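Local coordinates for lactate racemase (Thermoanaerobacterium thermosaccharolyticum, PDB 2YJG), which interconverts the D- and L-isomers of lactate, using a nickel pincer cofactor derived from nicotinic acid mononucleotide, at residues A228-N238 against A250-H259; N199-N207 against N218-Y226. One frame throughout, in Å; residues are numbered along the deposited sequence.

Contact 1 (A228-N238 against A250-H259); sequences AKKANLAFILN and AFAGHSEKAH
Ile236 and Gly253 face each other as an antiparallel hydrogen-bonded pair, Ile236 N to Gly253 O at 2.9 Å and Gly253 N back to Ile236 O. Two residues on, Asn238 and Phe251 repeat the exchange, the bond from Asn238 N to Phe251 O being nearly straight (174°). On the Ile236 face, CG1 sits between the backbone N and carbonyl carbon (chi1 75°) and the chain runs on extended (chi2 169°), carrying CD1 to Ser255 O at 3.5 Å and leaving CG2 against Ser255 CB; Leu233 CD2 meets that same CB at 3.6 Å. The opposite face carries the Phe235 ring, which lies over the Gly253 backbone with Gly253 CA 4.0 Å from its centroid, a CH-pi contact. These pairs make a beta hairpin at one edge of the mixed sheet: strand 233-241 continues the sheet from strand 164-170, and strand 247-253 is one of its two edge strands within the chain. Further out, His254 ND1 accepts from Glu256 N and Lys257 N, capping the turn into helix 257-270. A water donates to Leu233 O and accepts from Ser255 N. A Schellman motif at Asn232 ends helix 219-230, while Leu47 of helix 39-48 packs on Phe235 and Val43 on Leu237.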
loop_
_atom_site.group_PDB
_atom_site.type_symbol
_atom_site.label_atom_id
_atom_site.label_comp_id
_atom_site.label_asym_id
_atom_site.label_seq_id
_atom_site.Cartn_x
_atom_site.Cartn_y
_atom_site.Cartn_z
ATOM N N ALA A 228 -1.693 27.695 11.712
ATOM C CA ALA A 228 -0.635 27.373 10.726
ATOM C C ALA A 228 0.701 28.029 11.115
ATOM O O ALA A 228 1.791 27.403 11.030
ATOM C CB ALA A 228 -1.057 27.794 9.318
ATOM N N LYS A 229 0.629 29.306 11.519
ATOM C CA LYS A 229 1.812 30.026 12.034
ATOM C C LYS A 229 2.482 29.332 13.207
ATOM O O LYS A 229 3.719 29.127 13.185
ATOM C CB LYS A 229 1.486 31.487 12.429
ATOM C CG LYS A 229 0.831 32.262 11.329
ATOM C CD LYS A 229 1.306 33.727 11.203
ATOM C CE LYS A 229 0.855 34.605 12.379
ATOM N NZ LYS A 229 0.679 36.069 11.947
ATOM N N LYS A 230 1.679 28.924 14.191
ATOM C CA LYS A 230 2.168 28.266 15.392
ATOM C C LYS A 230 2.729 26.883 15.088
ATOM O O LYS A 230 3.537 26.373 15.860
ATOM C CB LYS A 230 1.060 28.035 16.435
ATOM C CG LYS A 230 0.562 29.222 17.261
ATOM C CD LYS A 230 1.677 29.959 17.994
ATOM C CE LYS A 230 1.888 29.548 19.438
ATOM N NZ LYS A 230 2.699 30.610 20.094
ATOM N N ALA A 231 2.230 26.264 14.019
ATOM C CA ALA A 231 2.765 24.991 13.520
ATOM C C ALA A 231 4.049 25.104 12.728
ATOM O O ALA A 231 4.572 24.053 12.314
ATOM C CB ALA A 231 1.707 24.311 12.626
ATOM N N ASN A 232 4.467 26.334 12.416
ATOM C CA ASN A 232 5.631 26.643 11.546
ATOM C C ASN A 232 5.511 25.971 10.154
ATOM O O ASN A 232 6.475 25.484 9.593
ATOM C CB ASN A 232 6.984 26.274 12.239
ATOM C CG ASN A 232 7.186 27.016 13.601
ATOM O OD1 ASN A 232 7.249 26.403 14.693
ATOM N ND2 ASN A 232 7.229 28.336 13.520
ATOM N N LEU A 233 4.303 25.996 9.591
ATOM C CA LEU A 233 4.110 25.676 8.180
ATOM C C LEU A 233 4.906 26.636 7.310
ATOM O O LEU A 233 4.588 27.828 7.155
ATOM C CB LEU A 233 2.583 25.676 7.822
ATOM C CG LEU A 233 2.179 25.290 6.401
ATOM C CD1 LEU A 233 2.653 23.848 6.051
ATOM C CD2 LEU A 233 0.634 25.414 6.194
ATOM N N ALA A 234 5.953 26.101 6.701
ATOM C CA ALA A 234 6.997 26.895 6.056
ATOM C C ALA A 234 6.857 27.032 4.541
ATOM O O ALA A 234 7.382 27.955 3.911
ATOM C CB ALA A 234 8.355 26.263 6.401
ATOM N N PHE A 235 6.134 26.114 3.930
ATOM C CA PHE A 235 5.968 26.090 2.476
ATOM C C PHE A 235 4.702 25.278 2.147
ATOM O O PHE A 235 4.458 24.220 2.772
ATOM C CB PHE A 235 7.195 25.427 1.834
ATOM C CG PHE A 235 7.279 25.560 0.354
ATOM C CD1 PHE A 235 6.682 24.630 -0.488
ATOM C CD2 PHE A 235 8.022 26.579 -0.217
ATOM C CE1 PHE A 235 6.800 24.762 -1.851
ATOM C CE2 PHE A 235 8.134 26.693 -1.538
ATOM C CZ PHE A 235 7.559 25.767 -2.359
ATOM N N ILE A 236 3.943 25.786 1.164
ATOM C CA ILE A 236 2.819 25.056 0.572
ATOM C C ILE A 236 2.915 24.947 -0.969
ATOM O O ILE A 236 3.631 25.753 -1.640
ATOM C CB ILE A 236 1.473 25.664 0.995
ATOM C CG1 ILE A 236 1.201 26.978 0.246
ATOM C CG2 ILE A 236 1.388 25.798 2.567
ATOM C CD1 ILE A 236 -0.281 27.498 0.434
ATOM N N LEU A 237 2.256 23.929 -1.528
ATOM C CA LEU A 237 2.008 23.837 -2.981
ATOM C C LEU A 237 0.520 23.617 -2.993
ATOM O O LEU A 237 0.038 22.629 -2.431
ATOM C CB LEU A 237 2.748 22.675 -3.638
ATOM C CG LEU A 237 2.215 22.290 -5.021
ATOM C CD1 LEU A 237 2.483 23.431 -6.007
ATOM C CD2 LEU A 237 2.694 20.961 -5.558
ATOM N N ASN A 238 -0.221 24.560 -3.539
ATOM C CA ASN A 238 -1.685 24.361 -3.704
ATOM C C ASN A 238 -2.068 24.465 -5.185
ATOM O O ASN A 238 -1.650 25.399 -5.848
ATOM C CB ASN A 238 -2.477 25.415 -2.934
ATOM C CG ASN A 238 -2.621 25.128 -1.463
ATOM O OD1 ASN A 238 -2.030 24.200 -0.882
ATOM N ND2 ASN A 238 -3.405 25.956 -0.837
ATOM N N ALA A 250 -1.370 26.491 -10.257
ATOM C CA ALA A 250 -0.642 26.104 -9.070
ATOM C C ALA A 250 0.119 27.261 -8.476
ATOM O O ALA A 250 0.647 28.146 -9.220
ATOM C CB ALA A 250 0.310 24.927 -9.392
ATOM N N PHE A 251 0.163 27.272 -7.140
ATOM C CA PHE A 251 0.720 28.335 -6.328
ATOM C C PHE A 251 1.536 27.697 -5.209
ATOM O O PHE A 251 1.029 26.833 -4.508
ATOM C CB PHE A 251 -0.413 29.210 -5.747
ATOM C CG PHE A 251 -1.326 29.729 -6.782
ATOM C CD1 PHE A 251 -2.338 28.943 -7.276
ATOM C CD2 PHE A 251 -1.114 31.021 -7.364
ATOM C CE1 PHE A 251 -3.178 29.393 -8.310
ATOM C CE2 PHE A 251 -1.957 31.458 -8.362
ATOM C CZ PHE A 251 -2.994 30.636 -8.837
ATOM N N ALA A 252 2.758 28.187 -5.008
ATOM C CA ALA A 252 3.696 27.626 -4.078
ATOM C C ALA A 252 4.418 28.722 -3.324
ATOM O O ALA A 252 4.674 29.815 -3.895
ATOM C CB ALA A 252 4.700 26.731 -4.837
ATOM N N GLY A 253 4.772 28.420 -2.077
ATOM C CA GLY A 253 5.594 29.275 -1.226
ATOM C C GLY A 253 5.001 29.498 0.133
ATOM O O GLY A 253 4.560 28.548 0.780
ATOM N N HIS A 254 4.962 30.762 0.579
ATOM C CA HIS A 254 4.564 31.135 1.916
ATOM C C HIS A 254 3.137 30.648 2.166
ATOM O O HIS A 254 2.277 30.761 1.264
ATOM C CB HIS A 254 4.634 32.646 2.014
ATOM C CG HIS A 254 4.384 33.198 3.368
ATOM N ND1 HIS A 254 3.120 33.340 3.907
ATOM C CD2 HIS A 254 5.242 33.741 4.267
ATOM C CE1 HIS A 254 3.220 33.881 5.106
ATOM N NE2 HIS A 254 4.499 34.125 5.351
ATOM N N SER A 255 2.902 30.066 3.327
ATOM C CA SER A 255 1.631 29.340 3.530
ATOM C C SER A 255 0.405 30.256 3.445
ATOM O O SER A 255 -0.690 29.816 3.082
ATOM C CB SER A 255 1.642 28.546 4.831
ATOM O OG SER A 255 1.282 29.335 5.945
ATOM N N GLU A 256 0.590 31.524 3.792
ATOM C CA GLU A 256 -0.429 32.542 3.623
ATOM C C GLU A 256 -0.357 33.231 2.255
ATOM O O GLU A 256 -1.352 33.292 1.567
ATOM C CB GLU A 256 -0.427 33.576 4.806
ATOM C CG GLU A 256 -1.735 34.299 4.877
ATOM C CD GLU A 256 -2.003 35.151 6.154
ATOM O OE1 GLU A 256 -1.213 35.128 7.120
ATOM O OE2 GLU A 256 -3.077 35.825 6.165
ATOM N N LYS A 257 0.784 33.806 1.863
ATOM C CA LYS A 257 0.835 34.622 0.665
ATOM C C LYS A 257 0.561 33.804 -0.595
ATOM O O LYS A 257 -0.065 34.314 -1.523
ATOM C CB LYS A 257 2.181 35.366 0.565
ATOM C CG LYS A 257 2.358 36.416 1.677
ATOM C CD LYS A 257 3.770 37.058 1.654
ATOM C CE LYS A 257 4.060 37.998 2.830
ATOM N NZ LYS A 257 3.810 37.283 4.087
ATOM N N ALA A 258 1.084 32.564 -0.686
ATOM C CA ALA A 258 0.844 31.714 -1.849
ATOM C C ALA A 258 -0.631 31.296 -1.930
ATOM O O ALA A 258 -1.163 31.278 -3.006
ATOM C CB ALA A 258 1.766 30.467 -1.900
ATOM N N HIS A 259 -1.242 30.997 -0.779
ATOM C CA HIS A 259 -2.656 30.642 -0.669
ATOM C C HIS A 259 -3.506 31.790 -1.137
ATOM O O HIS A 259 -4.413 31.607 -1.959
ATOM C CB HIS A 259 -3.025 30.270 0.752
ATOM C CG HIS A 259 -4.489 29.939 0.945
ATOM N ND1 HIS A 259 -5.128 28.855 0.340
ATOM C CD2 HIS A 259 -5.431 30.541 1.714
ATOM C CE1 HIS A 259 -6.393 28.834 0.717
ATOM N NE2 HIS A 259 -6.603 29.838 1.550
HETATM O O HOH W 1 -1.063 35.728 10.272
HETATM O O HOH W 2 4.849 29.996 5.408
#

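Contact 2 (N199-N207 against N218-Y226); sequences NHCSEFIKN and NPIHRDMIY
Phe204 reaches from the short helix 202-206 onto the first turn of helix 219-230, where Pro219 CB lies over one face of its ring, 4.3 Å from the centroid. Ile220 fills in beside it, with CG1 3.8 Å from Phe204 CB, while its CD1 meets Ile205 CD1 and its CG2 packs on the amide of Asn199. Phe204, Ile205, Ile220 and the Pro219 ring form the tight apolar part, bordered by amides; the axes of the short segments run 117° apart, 9.9 Å at closest.

Asp223 marks a buried polar corner. Its OD2 comes to the edge of the Phe204 ring, 3.6 Å from CZ, with the two planes 74° apart. A water accepts from Asn199 ND2 and donates to Asp223 OD2, which also bonds Ser149 OG. With CG anti to the backbone N (chi1 -169°), Asn199 sets its OD1 3.3 Å from CE of Met224, whose extended chain meets it at about a right angle.

The looser, solvent side is the Asn207-Pro219 end, where the amide rests on the proline's CG/CD edge and Asn207 OD1 takes Tyr209 N.

Side-chain N-caps start both helices: Cys201 SG accepts from Phe204 N, Asn218 OD1 from Ile220 N and, weakly, His221 N. Met224 touches Arg183, and His200, next after Asn199, meets Phe176 and Trp358; by similarity it binds nickel, placing this contact beside the probable cofactor site.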
loop_
_atom_site.group_PDB
_atom_site.type_symbol
_atom_site.label_atom_id
_atom_site.label_comp_id
_atom_site.label_asym_id
_atom_site.label_seq_id
_atom_site.Cartn_x
_atom_site.Cartn_y
_atom_site.Cartn_z
ATOM N N ASN A 199 -13.579 24.735 16.164
ATOM C CA ASN A 199 -13.403 25.562 14.988
ATOM C C ASN A 199 -14.720 25.615 14.148
ATOM O O ASN A 199 -14.829 26.409 13.202
ATOM C CB ASN A 199 -12.175 25.088 14.201
ATOM C CG ASN A 199 -11.753 26.044 13.096
ATOM O OD1 ASN A 199 -11.739 25.634 11.932
ATOM N ND2 ASN A 199 -11.446 27.298 13.433
ATOM N N HIS A 200 -15.735 24.833 14.518
ATOM C CA HIS A 200 -17.037 24.869 13.850
ATOM C C HIS A 200 -18.139 25.386 14.818
ATOM O O HIS A 200 -19.352 25.202 14.546
ATOM C CB HIS A 200 -17.420 23.485 13.353
ATOM C CG HIS A 200 -16.516 22.927 12.306
ATOM N ND1 HIS A 200 -16.882 22.826 10.973
ATOM C CD2 HIS A 200 -15.301 22.354 12.401
ATOM C CE1 HIS A 200 -15.917 22.228 10.294
ATOM N NE2 HIS A 200 -14.931 21.962 11.126
ATOM N N CYS A 201 -17.737 26.025 15.912
ATOM C CA CYS A 201 -18.685 26.454 16.948
ATOM C C CYS A 201 -19.765 27.391 16.434
ATOM O O CYS A 201 -19.554 28.146 15.482
ATOM C CB CYS A 201 -17.970 27.094 18.159
ATOM S SG CYS A 201 -17.291 28.657 17.934
ATOM N N SER A 202 -20.915 27.356 17.091
ATOM C CA SER A 202 -22.059 28.184 16.678
ATOM C C SER A 202 -21.744 29.701 16.595
ATOM O O SER A 202 -22.266 30.390 15.717
ATOM C CB SER A 202 -23.263 27.990 17.556
ATOM O OG SER A 202 -22.983 28.496 18.843
ATOM N N GLU A 203 -20.877 30.183 17.485
ATOM C CA GLU A 203 -20.485 31.588 17.485
ATOM C C GLU A 203 -19.741 31.961 16.214
ATOM O O GLU A 203 -19.948 33.043 15.627
ATOM C CB GLU A 203 -19.560 31.883 18.667
ATOM C CG GLU A 203 -19.347 33.345 18.848
ATOM C CD GLU A 203 -18.759 33.669 20.225
ATOM O OE1 GLU A 203 -18.618 32.744 21.067
ATOM O OE2 GLU A 203 -18.395 34.841 20.417
ATOM N N PHE A 204 -18.861 31.064 15.793
ATOM C CA PHE A 204 -18.086 31.255 14.550
ATOM C C PHE A 204 -19.018 31.179 13.352
ATOM O O PHE A 204 -19.027 32.038 12.459
ATOM C CB PHE A 204 -17.036 30.177 14.445
ATOM C CG PHE A 204 -15.743 30.487 15.200
ATOM C CD1 PHE A 204 -15.634 31.539 16.085
ATOM C CD2 PHE A 204 -14.644 29.663 15.015
ATOM C CE1 PHE A 204 -14.449 31.819 16.717
ATOM C CE2 PHE A 204 -13.446 29.959 15.601
ATOM C CZ PHE A 204 -13.342 31.044 16.469
ATOM N N ILE A 205 -19.858 30.148 13.337
ATOM C CA ILE A 205 -20.726 29.951 12.149
ATOM C C ILE A 205 -21.728 31.122 11.956
ATOM O O ILE A 205 -22.133 31.451 10.847
ATOM C CB ILE A 205 -21.399 28.599 12.224
ATOM C CG1 ILE A 205 -20.365 27.475 12.130
ATOM C CG2 ILE A 205 -22.479 28.435 11.131
ATOM C CD1 ILE A 205 -19.677 27.277 10.758
ATOM N N LYS A 206 -22.152 31.718 13.046
ATOM C CA LYS A 206 -23.073 32.851 13.013
ATOM C C LYS A 206 -22.447 34.138 12.553
ATOM O O LYS A 206 -23.155 35.096 12.159
ATOM C CB LYS A 206 -23.742 33.066 14.389
ATOM C CG LYS A 206 -24.630 34.304 14.509
ATOM C CD LYS A 206 -26.107 34.099 14.157
ATOM C CE LYS A 206 -27.035 35.133 14.856
ATOM N NZ LYS A 206 -28.530 34.957 14.622
ATOM N N ASN A 207 -21.123 34.203 12.552
ATOM C CA ASN A 207 -20.462 35.447 12.180
ATOM C C ASN A 207 -20.780 35.788 10.730
ATOM O O ASN A 207 -20.786 34.925 9.885
ATOM C CB ASN A 207 -18.964 35.296 12.404
ATOM C CG ASN A 207 -18.203 36.568 12.181
ATOM O OD1 ASN A 207 -17.996 36.986 11.040
ATOM N ND2 ASN A 207 -17.678 37.174 13.300
ATOM N N ASN A 218 -13.049 36.866 8.806
ATOM C CA ASN A 218 -13.647 35.517 9.007
ATOM C C ASN A 218 -12.964 34.853 10.191
ATOM O O ASN A 218 -11.767 34.558 10.123
ATOM C CB ASN A 218 -13.526 34.624 7.738
ATOM C CG ASN A 218 -14.152 33.273 7.904
ATOM O OD1 ASN A 218 -14.380 32.824 9.034
ATOM N ND2 ASN A 218 -14.550 32.639 6.777
ATOM N N PRO A 219 -13.691 34.666 11.310
ATOM C CA PRO A 219 -12.987 34.228 12.519
ATOM C C PRO A 219 -12.513 32.785 12.463
ATOM O O PRO A 219 -11.583 32.456 13.169
ATOM C CB PRO A 219 -14.055 34.383 13.601
ATOM C CG PRO A 219 -15.349 34.198 12.889
ATOM C CD PRO A 219 -15.125 34.887 11.589
ATOM N N ILE A 220 -13.158 31.955 11.640
ATOM C CA ILE A 220 -12.758 30.558 11.440
ATOM C C ILE A 220 -11.384 30.569 10.808
ATOM O O ILE A 220 -10.423 29.947 11.282
ATOM C CB ILE A 220 -13.765 29.760 10.512
ATOM C CG1 ILE A 220 -15.113 29.715 11.185
ATOM C CG2 ILE A 220 -13.233 28.346 10.320
ATOM C CD1 ILE A 220 -16.345 29.330 10.383
ATOM N N HIS A 221 -11.286 31.356 9.758
ATOM C CA HIS A 221 -10.050 31.563 9.011
ATOM C C HIS A 221 -8.971 32.188 9.871
ATOM O O HIS A 221 -7.794 31.773 9.857
ATOM C CB HIS A 221 -10.337 32.422 7.802
ATOM C CG HIS A 221 -9.124 32.750 6.999
ATOM N ND1 HIS A 221 -8.386 31.791 6.338
ATOM C CD2 HIS A 221 -8.514 33.928 6.778
ATOM C CE1 HIS A 221 -7.386 32.385 5.718
ATOM N NE2 HIS A 221 -7.442 33.682 5.967
ATOM N N ARG A 222 -9.346 33.142 10.708
ATOM C CA ARG A 222 -8.364 33.740 11.632
ATOM C C ARG A 222 -7.704 32.714 12.562
ATOM O O ARG A 222 -6.484 32.744 12.755
ATOM C CB ARG A 222 -9.071 34.847 12.470
ATOM C CG ARG A 222 -8.133 35.562 13.441
ATOM C CD ARG A 222 -8.838 36.637 14.349
ATOM N NE ARG A 222 -7.887 37.235 15.315
ATOM C CZ ARG A 222 -8.220 37.941 16.414
ATOM N NH1 ARG A 222 -9.494 38.142 16.764
ATOM N NH2 ARG A 222 -7.263 38.448 17.190
ATOM N N ASP A 223 -8.499 31.837 13.178
ATOM C CA ASP A 223 -7.940 30.743 14.006
ATOM C C ASP A 223 -7.059 29.800 13.198
ATOM O O ASP A 223 -6.009 29.377 13.704
ATOM C CB ASP A 223 -9.049 29.984 14.790
ATOM C CG ASP A 223 -9.354 30.642 16.169
ATOM O OD1 ASP A 223 -8.923 31.822 16.419
ATOM O OD2 ASP A 223 -9.989 29.971 16.967
ATOM N N MET A 224 -7.456 29.482 11.946
ATOM C CA MET A 224 -6.690 28.581 11.109
ATOM C C MET A 224 -5.332 29.155 10.756
ATOM O O MET A 224 -4.322 28.440 10.732
ATOM C CB MET A 224 -7.484 28.281 9.826
ATOM C CG MET A 224 -8.826 27.539 10.030
ATOM S SD MET A 224 -9.676 27.458 8.412
ATOM C CE MET A 224 -11.038 26.246 8.748
ATOM N N ILE A 225 -5.320 30.444 10.456
ATOM C CA ILE A 225 -4.120 31.173 10.048
ATOM C C ILE A 225 -3.133 31.159 11.214
ATOM O O ILE A 225 -1.930 30.880 11.038
ATOM C CB ILE A 225 -4.493 32.576 9.592
ATOM C CG1 ILE A 225 -5.092 32.506 8.177
ATOM C CG2 ILE A 225 -3.301 33.538 9.696
ATOM C CD1 ILE A 225 -4.156 32.010 7.140
ATOM N N TYR A 226 -3.663 31.422 12.409
ATOM C CA TYR A 226 -2.809 31.412 13.594
ATOM C C TYR A 226 -2.275 30.038 13.882
ATOM O O TYR A 226 -1.058 29.894 14.165
ATOM C CB TYR A 226 -3.559 31.933 14.778
ATOM C CG TYR A 226 -2.741 32.046 16.027
ATOM C CD1 TYR A 226 -2.584 30.963 16.915
ATOM C CD2 TYR A 226 -2.197 33.275 16.387
ATOM C CE1 TYR A 226 -1.873 31.129 18.115
ATOM C CE2 TYR A 226 -1.512 33.436 17.562
ATOM C CZ TYR A 226 -1.335 32.379 18.408
ATOM O OH TYR A 226 -0.599 32.640 19.554
HETATM O O HOH W 3 -11.018 27.522 16.280
#

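Overall arrangement
Helix 219-230 ties the two contacts together: its first turns pack in contact 2, and its C-terminal end opens contact 1 before the chain enters strand 233-241. The contacts follow one another in series, their centres 19 Å apart, and they touch where Glu256 OE1 lies 3.7 Å from Ile225 CG2. Both approach the cofactor site, which is inferred by similarity, the model being of the apoprotein. From contact 2, the side chain of Met224 comes about 4 Å from that of Lys184, the inferred covalent anchor, and about 7 Å from that of His174, a likely proton donor/acceptor. From contact 1, the side chain of His259 is about 7 Å from that of Lys184 and about 9 Å from that of His174.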